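Local structure of aromatic-L-amino-acid decarboxylase (Catharanthus roseus, 6EEW) at residues 98-103 with 456-461; 425-430 with 466-471. The protein catalyses the pyridoxal 5'-phosphate-dependent decarboxylation of L-tryptophan to tryptamine and of 5-hydroxy-L-tryptophan to serotonin. All blocks are in the same frame, centred on the assembly; numbering follows the deposited sequence.

Interaction 1: residues 98-103 with 456-461. With TRP (tryptophan), chain E.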
loop_
_atom_site.group_PDB
_atom_site.type_symbol
_atom_site.label_atom_id
_atom_site.label_comp_id
_atom_site.label_asym_id
_atom_site.label_seq_id
_atom_site.Cartn_x
_atom_site.Cartn_y
_atom_site.Cartn_z
ATOM N N TYR A 98 -17.561 -17.437 -4.797
ATOM C CA TYR A 98 -16.935 -18.397 -3.888
ATOM C C TYR A 98 -15.496 -18.698 -4.287
ATOM O O TYR A 98 -14.956 -19.741 -3.900
ATOM C CB TYR A 98 -17.719 -19.716 -3.832
ATOM C CG TYR A 98 -19.190 -19.545 -3.555
ATOM C CD1 TYR A 98 -19.656 -19.351 -2.265
ATOM C CD2 TYR A 98 -20.113 -19.587 -4.584
ATOM C CE1 TYR A 98 -21.004 -19.181 -2.014
ATOM C CE2 TYR A 98 -21.460 -19.423 -4.339
ATOM C CZ TYR A 98 -21.900 -19.223 -3.056
ATOM O OH TYR A 98 -23.242 -19.061 -2.814
ATOM N N ALA A 99 -14.873 -17.817 -5.061
ATOM C CA ALA A 99 -13.534 -18.036 -5.582
ATOM C C ALA A 99 -12.467 -17.604 -4.579
ATOM O O ALA A 99 -12.729 -16.876 -3.619
ATOM C CB ALA A 99 -13.361 -17.270 -6.891
ATOM N N PHE A 100 -11.253 -18.098 -4.798
ATOM C CA PHE A 100 -10.100 -17.713 -3.996
ATOM C C PHE A 100 -10.428 -17.702 -2.511
ATOM O O PHE A 100 -10.725 -18.749 -1.921
ATOM C CB PHE A 100 -9.590 -16.349 -4.461
ATOM C CG PHE A 100 -9.424 -16.249 -5.957
ATOM C CD1 PHE A 100 -8.336 -16.833 -6.592
ATOM C CD2 PHE A 100 -10.364 -15.582 -6.730
ATOM C CE1 PHE A 100 -8.178 -16.751 -7.991
ATOM C CE2 PHE A 100 -10.217 -15.497 -8.120
ATOM C CZ PHE A 100 -9.121 -16.079 -8.746
ATOM N N PHE A 101 -10.321 -16.532 -1.891
ATOM C CA PHE A 101 -10.814 -16.246 -0.560
ATOM C C PHE A 101 -11.689 -15.010 -0.657
ATOM O O PHE A 101 -11.308 -14.041 -1.313
ATOM C CB PHE A 101 -9.692 -15.966 0.449
ATOM C CG PHE A 101 -8.983 -17.190 0.946
ATOM C CD1 PHE A 101 -9.683 -18.351 1.214
ATOM C CD2 PHE A 101 -7.614 -17.166 1.172
ATOM C CE1 PHE A 101 -9.035 -19.469 1.678
ATOM C CE2 PHE A 101 -6.961 -18.283 1.632
ATOM C CZ PHE A 101 -7.676 -19.439 1.889
ATOM N N PRO A 102 -12.837 -15.001 -0.002
ATOM C CA PRO A 102 -13.688 -13.809 -0.042
ATOM C C PRO A 102 -12.994 -12.607 0.580
ATOM O O PRO A 102 -12.151 -12.730 1.470
ATOM C CB PRO A 102 -14.919 -14.224 0.770
ATOM C CG PRO A 102 -14.443 -15.362 1.636
ATOM C CD PRO A 102 -13.404 -16.076 0.834
ATOM N N ALA A 103 -13.357 -11.429 0.100
ATOM C CA ALA A 103 -12.901 -10.177 0.687
ATOM C C ALA A 103 -14.109 -9.579 1.390
ATOM O O ALA A 103 -14.939 -8.911 0.764
ATOM C CB ALA A 103 -12.320 -9.245 -0.373
ATOM N N TYR A 456 -19.315 -18.298 -9.070
ATOM C CA TYR A 456 -17.905 -18.303 -9.436
ATOM C C TYR A 456 -17.147 -19.127 -8.411
ATOM O O TYR A 456 -17.139 -18.787 -7.222
ATOM C CB TYR A 456 -17.335 -16.883 -9.502
ATOM C CG TYR A 456 -15.898 -16.818 -9.977
ATOM C CD1 TYR A 456 -15.380 -17.783 -10.838
ATOM C CD2 TYR A 456 -15.056 -15.792 -9.567
ATOM C CE1 TYR A 456 -14.055 -17.725 -11.280
ATOM C CE2 TYR A 456 -13.732 -15.727 -9.999
ATOM C CZ TYR A 456 -13.237 -16.696 -10.856
ATOM O OH TYR A 456 -11.929 -16.636 -11.293
ATOM N N MET A 457 -16.471 -20.171 -8.882
ATOM C CA MET A 457 -15.590 -20.985 -8.060
ATOM C C MET A 457 -14.300 -21.186 -8.826
ATOM O O MET A 457 -14.313 -21.297 -10.057
ATOM C CB MET A 457 -16.191 -22.357 -7.710
ATOM C CG MET A 457 -17.506 -22.304 -6.971
ATOM S SD MET A 457 -18.401 -23.877 -6.993
ATOM C CE MET A 457 -17.123 -25.054 -6.571
ATOM N N THR A 458 -13.190 -21.200 -8.098
ATOM C CA THR A 458 -11.917 -21.615 -8.658
ATOM C C THR A 458 -11.592 -23.047 -8.246
ATOM O O THR A 458 -12.281 -23.675 -7.435
ATOM C CB THR A 458 -10.783 -20.670 -8.251
ATOM O OG1 THR A 458 -10.774 -20.499 -6.829
ATOM C CG2 THR A 458 -10.934 -19.322 -8.943
ATOM N N HIS A 459 -10.536 -23.560 -8.853
ATOM C CA HIS A 459 -10.047 -24.911 -8.678
ATOM C C HIS A 459 -8.689 -24.843 -8.004
ATOM O O HIS A 459 -8.163 -23.762 -7.724
ATOM C CB HIS A 459 -9.949 -25.621 -10.031
ATOM C CG HIS A 459 -8.771 -25.187 -10.849
ATOM N ND1 HIS A 459 -7.564 -25.852 -10.831
ATOM C CD2 HIS A 459 -8.604 -24.137 -11.687
ATOM C CE1 HIS A 459 -6.712 -25.243 -11.634
ATOM N NE2 HIS A 459 -7.318 -24.198 -12.163
ATOM N N THR A 460 -8.139 -26.012 -7.704
ATOM C CA THR A 460 -6.738 -26.092 -7.334
ATOM C C THR A 460 -6.222 -27.479 -7.668
ATOM O O THR A 460 -6.990 -28.423 -7.875
ATOM C CB THR A 460 -6.509 -25.773 -5.859
ATOM O OG1 THR A 460 -5.097 -25.686 -5.608
ATOM C CG2 THR A 460 -7.139 -26.849 -4.976
ATOM N N ILE A 461 -4.903 -27.564 -7.796
ATOM C CA ILE A 461 -4.183 -28.823 -7.925
ATOM C C ILE A 461 -3.293 -28.941 -6.706
ATOM O O ILE A 461 -2.427 -28.084 -6.482
ATOM C CB ILE A 461 -3.348 -28.901 -9.211
ATOM C CG1 ILE A 461 -4.231 -28.723 -10.447
ATOM C CG2 ILE A 461 -2.605 -30.238 -9.263
ATOM C CD1 ILE A 461 -5.119 -29.906 -10.699
HETATM N N TRP E . -5.523 -16.524 -1.895
HETATM C CA TRP E . -6.115 -16.494 -3.223
HETATM C C TRP E . -5.067 -16.691 -4.316
HETATM O O TRP E . -4.693 -15.745 -5.012
HETATM C CB TRP E . -6.873 -15.179 -3.428
HETATM C CG TRP E . -6.160 -13.933 -2.948
HETATM C CD1 TRP E . -4.835 -13.636 -3.078
HETATM C CD2 TRP E . -6.754 -12.818 -2.254
HETATM N NE1 TRP E . -4.567 -12.409 -2.507
HETATM C CE2 TRP E . -5.727 -11.889 -1.998
HETATM C CE3 TRP E . -8.053 -12.521 -1.826
HETATM C CZ2 TRP E . -5.957 -10.688 -1.337
HETATM C CZ3 TRP E . -8.280 -11.328 -1.170
HETATM C CH2 TRP E . -7.240 -10.426 -0.931
HETATM O OXT TRP E . -4.580 -17.807 -4.538
#
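Two hydrogen bonds tie the loop at Tyr-98 to Phe-100 against the chain entering strand 459-462. Tyr-98 N gives its hydrogen to Tyr-456 O at 2.8 Å, arriving nearly in line with the carbonyl (C=O...N 164°). The second uses a side chain: Phe-100 N points almost straight at Thr-458 OG1, 3.2 Å away with an angle of 168° at the hydrogen.

Two CH-pi contacts accompany these bonds, one given by each segment. The methyl CB of Ala-99 sits over a face of the Tyr-456 ring, 3.8 Å from its centroid and displaced toward the CD2-CE2 side. In return, Thr-458 CG2 lies over a face of the Phe-100 ring, 3.9 Å from its centroid. The Thr-458 torsion (chi1 52°) serves both roles, placing OG1 between the backbone N and the carbonyl carbon to accept from Phe-100 N while CG2 is sent toward the ring.

Apolar contacts fill in the rest. Tyr-456 CE2 approaches Phe-100 CE2 to 4.0 Å, and Met-457 CG packs beside Tyr-98 CB.

Phe-100 also borders the tryptophan pocket; Phe-124 of the second subunit meets its ring edge-to-face, so the pocket wall is built at the dimer interface. Around the contact, Met-457 packs on Leu-446 and Leu-449 of helix 438-451, Tyr-98 rests on His-481 and Val-485 of helix 479-496, and the backbones of Tyr-98 and Thr-458 bond to Ala-471 and Arg-469 of strand 465-471.

Interaction 2: residues 425-430 with 466-471; sequences VCFRLK and YMLRLA
The Phe-427 ring carries Leu-468 on one face: CB stands 4.0 Å from the ring centroid in a CH-pi contact, shifted toward the rim, and CD2 of the same leucine reaches CZ and CE2. At the ring edge lie Leu-470 N and, in plane, Val-425 O, two atoms that are themselves hydrogen-bonded. With CG between the backbone N and the carbonyl carbon (chi1 64°), the ring leans across to the neighbouring strand. Without the ring, as with an alanine here, Leu-468 CB and CD2 would probably lose the surface they pack on, and a gap would open beside Leu-470.

The two strands are antiparallel. Val-425 and Leu-470 form a hydrogen-bonded pair, at 2.9 Å from Val-425 N to Leu-470 O and 2.8 Å from Leu-470 N to Val-425 O. Phe-427 and Leu-468 make the next such pair, and Cys-426 and Arg-469 the non-hydrogen-bonded pair between them. The side chains of Val-425, Phe-427, Leu-468 and Leu-470 share one face of the sheet.

On the face of Cys-426 and Arg-469, Met-467 SD packs 3.8 Å from Cys-426 CB. The guanidinium of Arg-469 bonds Phe-100 O, Thr-262 O and Ser-263 O, whereas Arg-428 forms a salt bridge with Glu-415.

These are the central strands of a four-stranded antiparallel sheet, flanked by strands 414-416 and 459-462, consistent with the small C-terminal domain of fold-type I pyridoxal-phosphate enzymes; Phe-404 of helix 375-409 meets the Phe-427 ring edge-to-face, and helix 438-451 packs against Arg-428 and Tyr-466.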
loop_
_atom_site.group_PDB
_atom_site.type_symbol
_atom_site.label_atom_id
_atom_site.label_comp_id
_atom_site.label_asym_id
_atom_site.label_seq_id
_atom_site.Cartn_x
_atom_site.Cartn_y
_atom_site.Cartn_z
ATOM N N VAL A 425 -14.119 -25.425 1.375
ATOM C CA VAL A 425 -14.418 -26.842 1.161
ATOM C C VAL A 425 -13.786 -27.275 -0.158
ATOM O O VAL A 425 -14.119 -26.735 -1.218
ATOM C CB VAL A 425 -15.937 -27.098 1.148
ATOM C CG1 VAL A 425 -16.256 -28.587 0.988
ATOM C CG2 VAL A 425 -16.582 -26.528 2.377
ATOM N N CYS A 426 -12.892 -28.257 -0.099
ATOM C CA CYS A 426 -12.244 -28.809 -1.281
ATOM C C CYS A 426 -12.879 -30.150 -1.623
ATOM O O CYS A 426 -12.881 -31.064 -0.793
ATOM C CB CYS A 426 -10.742 -28.965 -1.050
ATOM S SG CYS A 426 -9.877 -27.407 -0.689
ATOM N N PHE A 427 -13.418 -30.271 -2.836
ATOM C CA PHE A 427 -14.177 -31.467 -3.192
ATOM C C PHE A 427 -13.957 -31.812 -4.661
ATOM O O PHE A 427 -13.355 -31.049 -5.422
ATOM C CB PHE A 427 -15.666 -31.290 -2.895
ATOM C CG PHE A 427 -16.334 -30.223 -3.716
ATOM C CD1 PHE A 427 -16.093 -28.883 -3.467
ATOM C CD2 PHE A 427 -17.203 -30.565 -4.743
ATOM C CE1 PHE A 427 -16.711 -27.903 -4.221
ATOM C CE2 PHE A 427 -17.825 -29.592 -5.502
ATOM C CZ PHE A 427 -17.578 -28.258 -5.244
ATOM N N ARG A 428 -14.444 -32.986 -5.056
ATOM C CA ARG A 428 -14.307 -33.393 -6.453
ATOM C C ARG A 428 -15.293 -34.517 -6.746
ATOM O O ARG A 428 -15.867 -35.118 -5.840
ATOM C CB ARG A 428 -12.864 -33.831 -6.746
ATOM C CG ARG A 428 -12.557 -35.253 -6.280
ATOM C CD ARG A 428 -11.057 -35.546 -6.189
ATOM N NE ARG A 428 -10.459 -36.154 -7.374
ATOM C CZ ARG A 428 -9.864 -37.344 -7.374
ATOM N NH1 ARG A 428 -9.806 -38.061 -6.258
ATOM N NH2 ARG A 428 -9.333 -37.824 -8.490
ATOM N N LEU A 429 -15.499 -34.778 -8.031
ATOM C CA LEU A 429 -16.205 -35.978 -8.455
ATOM C C LEU A 429 -15.257 -37.167 -8.396
ATOM O O LEU A 429 -14.123 -37.082 -8.877
ATOM C CB LEU A 429 -16.757 -35.807 -9.868
ATOM C CG LEU A 429 -18.087 -35.067 -10.008
ATOM C CD1 LEU A 429 -18.318 -34.672 -11.460
ATOM C CD2 LEU A 429 -19.239 -35.935 -9.502
ATOM N N LYS A 430 -15.711 -38.269 -7.801
ATOM C CA LYS A 430 -14.854 -39.440 -7.725
ATOM C C LYS A 430 -14.487 -39.916 -9.130
ATOM O O LYS A 430 -15.266 -39.764 -10.075
ATOM C CB LYS A 430 -15.535 -40.574 -6.964
ATOM C CG LYS A 430 -15.628 -40.379 -5.462
ATOM C CD LYS A 430 -16.244 -41.618 -4.822
ATOM C CE LYS A 430 -16.233 -41.541 -3.308
ATOM N NZ LYS A 430 -16.964 -42.689 -2.714
ATOM N N TYR A 466 -6.675 -32.755 -8.828
ATOM C CA TYR A 466 -7.471 -31.608 -9.243
ATOM C C TYR A 466 -8.753 -31.592 -8.418
ATOM O O TYR A 466 -9.442 -32.610 -8.309
ATOM C CB TYR A 466 -7.792 -31.685 -10.739
ATOM C CG TYR A 466 -8.576 -30.505 -11.305
ATOM C CD1 TYR A 466 -9.950 -30.403 -11.148
ATOM C CD2 TYR A 466 -7.926 -29.502 -12.019
ATOM C CE1 TYR A 466 -10.654 -29.325 -11.677
ATOM C CE2 TYR A 466 -8.614 -28.427 -12.546
ATOM C CZ TYR A 466 -9.977 -28.339 -12.374
ATOM O OH TYR A 466 -10.654 -27.263 -12.907
ATOM N N MET A 467 -9.059 -30.444 -7.824
ATOM C CA MET A 467 -10.231 -30.326 -6.976
ATOM C C MET A 467 -10.877 -28.958 -7.154
ATOM O O MET A 467 -10.219 -27.983 -7.539
ATOM C CB MET A 467 -9.845 -30.557 -5.512
ATOM C CG MET A 467 -9.008 -29.455 -4.903
ATOM S SD MET A 467 -8.051 -30.070 -3.505
ATOM C CE MET A 467 -6.869 -31.112 -4.361
ATOM N N LEU A 468 -12.187 -28.915 -6.931
ATOM C CA LEU A 468 -12.951 -27.681 -6.852
ATOM C C LEU A 468 -12.899 -27.149 -5.426
ATOM O O LEU A 468 -12.748 -27.913 -4.469
ATOM C CB LEU A 468 -14.403 -27.927 -7.265
ATOM C CG LEU A 468 -14.724 -28.226 -8.735
ATOM C CD1 LEU A 468 -14.040 -29.481 -9.251
ATOM C CD2 LEU A 468 -16.230 -28.349 -8.893
ATOM N N ARG A 469 -13.032 -25.832 -5.287
ATOM C CA ARG A 469 -13.053 -25.178 -3.986
ATOM C C ARG A 469 -14.337 -24.383 -3.830
ATOM O O ARG A 469 -14.805 -23.740 -4.777
ATOM C CB ARG A 469 -11.854 -24.244 -3.781
ATOM C CG ARG A 469 -10.469 -24.891 -3.829
ATOM C CD ARG A 469 -9.375 -23.864 -4.181
ATOM N NE ARG A 469 -9.068 -22.925 -3.097
ATOM C CZ ARG A 469 -9.701 -21.764 -2.901
ATOM N NH1 ARG A 469 -10.685 -21.392 -3.707
ATOM N NH2 ARG A 469 -9.357 -20.970 -1.898
ATOM N N LEU A 470 -14.892 -24.413 -2.624
ATOM C CA LEU A 470 -15.991 -23.537 -2.240
ATOM C C LEU A 470 -15.505 -22.692 -1.069
ATOM O O LEU A 470 -15.364 -23.193 0.052
ATOM C CB LEU A 470 -17.239 -24.329 -1.874
ATOM C CG LEU A 470 -18.476 -23.437 -1.807
ATOM C CD1 LEU A 470 -18.962 -23.088 -3.232
ATOM C CD2 LEU A 470 -19.583 -24.077 -0.947
ATOM N N ALA A 471 -15.231 -21.421 -1.342
ATOM C CA ALA A 471 -14.710 -20.492 -0.344
ATOM C C ALA A 471 -15.887 -19.653 0.138
ATOM O O ALA A 471 -16.241 -18.631 -0.456
ATOM C CB ALA A 471 -13.586 -19.643 -0.930
#

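Overall arrangement
Interactions 1 and 2, centred 10 Å apart, meet along strand 465-471, the sheet neighbour of strand 459-462. Thr-460 N of interaction 1 lies 2.9 Å from Met-467 O of interaction 2, a backbone hydrogen bond continuing the antiparallel sheet. The more telling link is Arg-469: its NH2 stands 2.6 Å from Phe-100 O, a hydrogen bond joining the sheet to the loop that borders the bound tryptophan. The Arg-469 side chain is itself about 6 Å from that ligand. Thus residues 98-103 form part of the pocket wall, while the pairing of 425-430 with 466-471 belongs to the sheet that adjoins this loop through Arg-469.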